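Local coordinates for protein deoxyhypusine synthase, putative (Entamoeba histolytica, PDB 7L9R) that is probably a deoxyhypusine synthase, the NAD-dependent transferase that in related organisms builds deoxyhypusine on a lysine of the translation factor eIF5A, at residues 96-100 and 101-105; 192-195 and 196-200. All blocks are in the same frame, centred on the assembly; numbering follows the deposited sequence. Where two conformers were deposited one is given.

In the fold
Both contacts are local arrangements of helical backbone and side chains within the deoxyhypusine synthase family region, and contact 1 precedes contact 2 along the chain. Contact 1 is the buried corner joining helix 95-99 to helix 102-111, between strands 87-93 and 117-120 of the parallel sheet, and it faces a second subunit. Contact 2 is the C-terminal part of helix 189-200, packed against helices 160-179, 124-130 and 206-212 and touched by no other chain. The centres of contact 1 and contact 2 lie 19 Å apart, and the nearest atoms of contact 1 and contact 2 are about 6 Å apart. Helix 124-130 connects them: Asp128 pairs with Arg103 of contact 1, while Ile125 and Ile129 pack on Met196 of contact 2.

Contact 1. Residues 96-100 and 101-105; sequences EMMTS and GLRDT
Ser100 turns its hydroxyl back into the corner between helix 95-99 and the helix that follows, and joins them there. Its OG accepts from Leu102 N at 3.0 Å, a capping bond on the following helix, and donates to Met97 O at 2.8 Å on the helix that precedes. The hydroxyl can serve both because chi1 (81°) sets OG between the backbone N and the carbonyl carbon. The donation reaches the Met97 carbonyl with a C=O...OG angle of 131°, tilted modestly from its plane. The carbonyl of Ser100 also takes a weak bond from Arg103 N.

Leu102 can be followed outward from this hydroxyl. Its CB lies 3.3 Å from Ser100 OG and also meets Met97 O, CG stays close to the same hydroxyl, and CD1 reaches Met97 CB at 3.8 Å. Beyond that, CD1 also touches SD and CE of Met97, whose chain is bent at chi2 and chi3, and the two side chains lie alongside each other, pointing the same way. Ala330 and Pro335 of helix 330-339 pack on this pair.

On another side of the turn, Arg103 meets the backbone of Met98, its CB resting 3.3 Å from Met98 O. The arginine chain then bends at chi2 and leads its guanidinium away, where NH1 forms a salt bridge with Asp104 OD1 (3.2 Å) and NE pairs with Asp128. Asp104 OD2 accepts from Gly28 N of a second subunit, which extends the polar network across the interface.

The whole is a tight turn between two successive helices, closed by a serine hydroxyl that caps the second, placed in the connection between two parallel strands of an alpha/beta fold and facing a subunit interface.

Contact 2. Residues 192-195 and 196-200; sequences LITM and MGERL
Met196 folds its side chain back over the preceding turn, its CG lying 3.3 Å from Leu192 O and its CE 3.5 Å from the same oxygen. The chain runs out extended and then turns at chi3 (-81°), which brings the methyl against the apolar side chains one turn earlier: CE meets Ile193 CG1 at 3.9 Å and Leu192 CB at 4.2 Å. Phe173, Ile125 and Ile207, from three other helices, also pack on this methionine, making it part of the buried face.

Glu198 belongs to a more open side. Its CG passes 3.4 Å from Thr194 O, and its carboxylate runs beside the threonine, OE2 approaching Thr194 CG2 at 4.0 Å. The methyl is presented there because CG2 stands opposite the backbone N, leaving OG1 to bond with Ser190 O. A water donates to Glu198 OE1 at 3.2 Å and, weakly, to Met195 O, linking the carboxylate to the backbone. That carbonyl also accepts from Arg199 N, and Arg199 CB packs near it. The extended Arg199 chain then carries its guanidinium to a salt bridge with Asp176 of helix 160-179.

Four consecutive i to i+4 backbone bonds, from Met196 N to Leu192 O through Arg199 N to Met195 O, hold the turns together. The arrangement is that of a regular amphipathic alpha-helix, with Ile193 and Met196 packed into a multi-helix core and Glu198 on the exposed flank.

Contact 1. Residues 96-100 and 101-105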
# COMPACT_ATOMS: atom_id res chain seq x y z
N GLU B 96 -4.49 16.92 6.60
CA GLU B 96 -5.41 15.92 7.14
C GLU B 96 -5.31 15.84 8.66
O GLU B 96 -6.32 15.64 9.34
CB GLU B 96 -5.13 14.55 6.50
CG GLU B 96 -6.08 13.43 6.95
CD GLU B 96 -5.44 12.04 6.94
OE1 GLU B 96 -4.21 11.94 7.15
OE2 GLU B 96 -6.16 11.04 6.73
N MET B 97 -4.10 15.96 9.22
CA MET B 97 -3.96 15.99 10.67
C MET B 97 -4.68 17.18 11.28
O MET B 97 -5.25 17.08 12.38
CB MET B 97 -2.49 16.01 11.10
CG MET B 97 -1.52 15.37 10.15
SD MET B 97 -1.04 13.72 10.62
CE MET B 97 -2.57 12.82 10.48
N MET B 98 -4.64 18.34 10.60
CA MET B 98 -5.32 19.53 11.12
C MET B 98 -6.82 19.31 11.21
O MET B 98 -7.49 19.91 12.06
CB MET B 98 -5.02 20.73 10.23
CG MET B 98 -3.81 21.54 10.64
SD MET B 98 -4.12 22.51 12.13
CE MET B 98 -2.97 23.86 11.88
N THR B 99 -7.37 18.47 10.33
CA THR B 99 -8.80 18.16 10.36
C THR B 99 -9.16 17.30 11.56
O THR B 99 -10.29 17.37 12.06
CB THR B 99 -9.20 17.48 9.05
OG1 THR B 99 -8.92 18.37 7.96
CG2 THR B 99 -10.68 17.14 9.05
N SER B 100 -8.22 16.48 12.04
CA SER B 100 -8.46 15.66 13.21
C SER B 100 -8.27 16.48 14.48
O SER B 100 -7.92 17.67 14.44
CB SER B 100 -7.51 14.47 13.21
OG SER B 100 -6.25 14.86 13.71
N GLY B 101 -8.47 15.83 15.62
CA GLY B 101 -8.23 16.48 16.90
C GLY B 101 -6.77 16.82 17.16
O GLY B 101 -6.49 17.51 18.14
N LEU B 102 -5.85 16.34 16.31
CA LEU B 102 -4.45 16.69 16.46
C LEU B 102 -4.22 18.19 16.38
O LEU B 102 -3.21 18.68 16.90
CB LEU B 102 -3.60 16.02 15.38
CG LEU B 102 -3.22 14.56 15.57
CD1 LEU B 102 -2.39 14.10 14.37
CD2 LEU B 102 -2.48 14.37 16.86
N ARG B 103 -5.12 18.91 15.72
CA ARG B 103 -5.04 20.37 15.66
C ARG B 103 -4.84 20.98 17.04
O ARG B 103 -4.05 21.91 17.22
CB ARG B 103 -6.30 20.92 15.00
CG ARG B 103 -6.34 22.42 14.86
CD ARG B 103 -7.21 23.03 15.92
NE ARG B 103 -7.52 24.42 15.62
CZ ARG B 103 -8.50 25.10 16.20
NH1 ARG B 103 -9.26 24.55 17.13
NH2 ARG B 103 -8.71 26.36 15.84
N ASP B 104 -5.54 20.45 18.04
CA ASP B 104 -5.45 21.02 19.37
C ASP B 104 -4.20 20.55 20.10
O ASP B 104 -3.65 21.30 20.92
CB ASP B 104 -6.74 20.69 20.12
CG ASP B 104 -7.96 21.09 19.31
OD1 ASP B 104 -8.14 22.30 19.04
OD2 ASP B 104 -8.74 20.20 18.90
N THR B 105 -3.71 19.36 19.77
CA THR B 105 -2.37 18.97 20.21
C THR B 105 -1.32 19.92 19.66
O THR B 105 -0.45 20.39 20.40
CB THR B 105 -2.09 17.52 19.79
OG1 THR B 105 -3.11 16.66 20.31
CG2 THR B 105 -0.73 17.06 20.30

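Contact 2. Residues 192-195 and 196-200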
# COMPACT_ATOMS: atom_id res chain seq x y z
N LEU B 192 2.36 35.69 5.39
CA LEU B 192 0.90 35.74 5.35
C LEU B 192 0.29 34.99 6.51
O LEU B 192 -0.74 35.40 7.06
CB LEU B 192 0.40 35.17 4.02
CG LEU B 192 0.73 35.98 2.76
CD1 LEU B 192 0.23 35.27 1.52
CD2 LEU B 192 0.12 37.38 2.85
N ILE B 193 0.90 33.87 6.90
CA ILE B 193 0.35 33.05 7.97
C ILE B 193 0.54 33.75 9.31
O ILE B 193 -0.31 33.66 10.20
CB ILE B 193 0.97 31.65 7.94
CG1 ILE B 193 0.52 30.94 6.65
CG2 ILE B 193 0.55 30.84 9.18
CD1 ILE B 193 1.25 29.64 6.36
N THR B 194 1.66 34.46 9.48
CA THR B 194 1.84 35.29 10.67
C THR B 194 0.75 36.35 10.76
O THR B 194 0.09 36.51 11.80
CB THR B 194 3.22 35.94 10.64
OG1 THR B 194 4.23 34.92 10.71
CG2 THR B 194 3.40 36.90 11.82
N MET B 195 0.52 37.08 9.66
CA MET B 195 -0.50 38.12 9.64
C MET B 195 -1.89 37.55 9.92
O MET B 195 -2.69 38.18 10.63
CB MET B 195 -0.48 38.84 8.29
CG MET B 195 0.72 39.76 8.09
SD MET B 195 0.92 40.27 6.36
CE MET B 195 2.60 40.88 6.42
N MET B 196 -2.19 36.37 9.38
CA MET B 196 -3.48 35.74 9.63
C MET B 196 -3.63 35.37 11.10
O MET B 196 -4.70 35.58 11.70
CB MET B 196 -3.65 34.51 8.73
CG MET B 196 -4.02 34.85 7.28
SD MET B 196 -4.39 33.45 6.18
CE MET B 196 -2.74 32.89 5.71
N GLY B 197 -2.57 34.83 11.71
CA GLY B 197 -2.62 34.51 13.12
C GLY B 197 -2.91 35.72 13.98
O GLY B 197 -3.74 35.67 14.89
N GLU B 198 -2.24 36.84 13.69
CA GLU B 198 -2.49 38.07 14.43
C GLU B 198 -3.90 38.59 14.18
O GLU B 198 -4.55 39.11 15.10
CB GLU B 198 -1.46 39.14 14.05
CG GLU B 198 -0.02 38.74 14.32
CD GLU B 198 1.01 39.68 13.69
OE1 GLU B 198 0.71 40.30 12.65
OE2 GLU B 198 2.12 39.79 14.27
N ARG B 199 -4.39 38.47 12.95
CA ARG B 199 -5.73 38.95 12.63
C ARG B 199 -6.80 38.09 13.29
O ARG B 199 -7.81 38.60 13.78
CB ARG B 199 -5.92 38.99 11.12
CG ARG B 199 -7.22 39.61 10.66
CD ARG B 199 -7.43 39.37 9.17
NE ARG B 199 -8.57 40.13 8.67
CZ ARG B 199 -8.47 41.33 8.11
NH1 ARG B 199 -7.30 41.92 7.95
NH2 ARG B 199 -9.58 41.96 7.73
N LEU B 200 -6.59 36.77 13.30
CA LEU B 200 -7.59 35.86 13.85
C LEU B 200 -7.74 36.05 15.35
O LEU B 200 -8.87 36.13 15.87
CB LEU B 200 -7.20 34.42 13.52
CG LEU B 200 -8.18 33.33 13.95
CD1 LEU B 200 -9.50 33.51 13.22
CD2 LEU B 200 -7.59 31.95 13.68
O HOH W 1 -1.75 41.45 10.91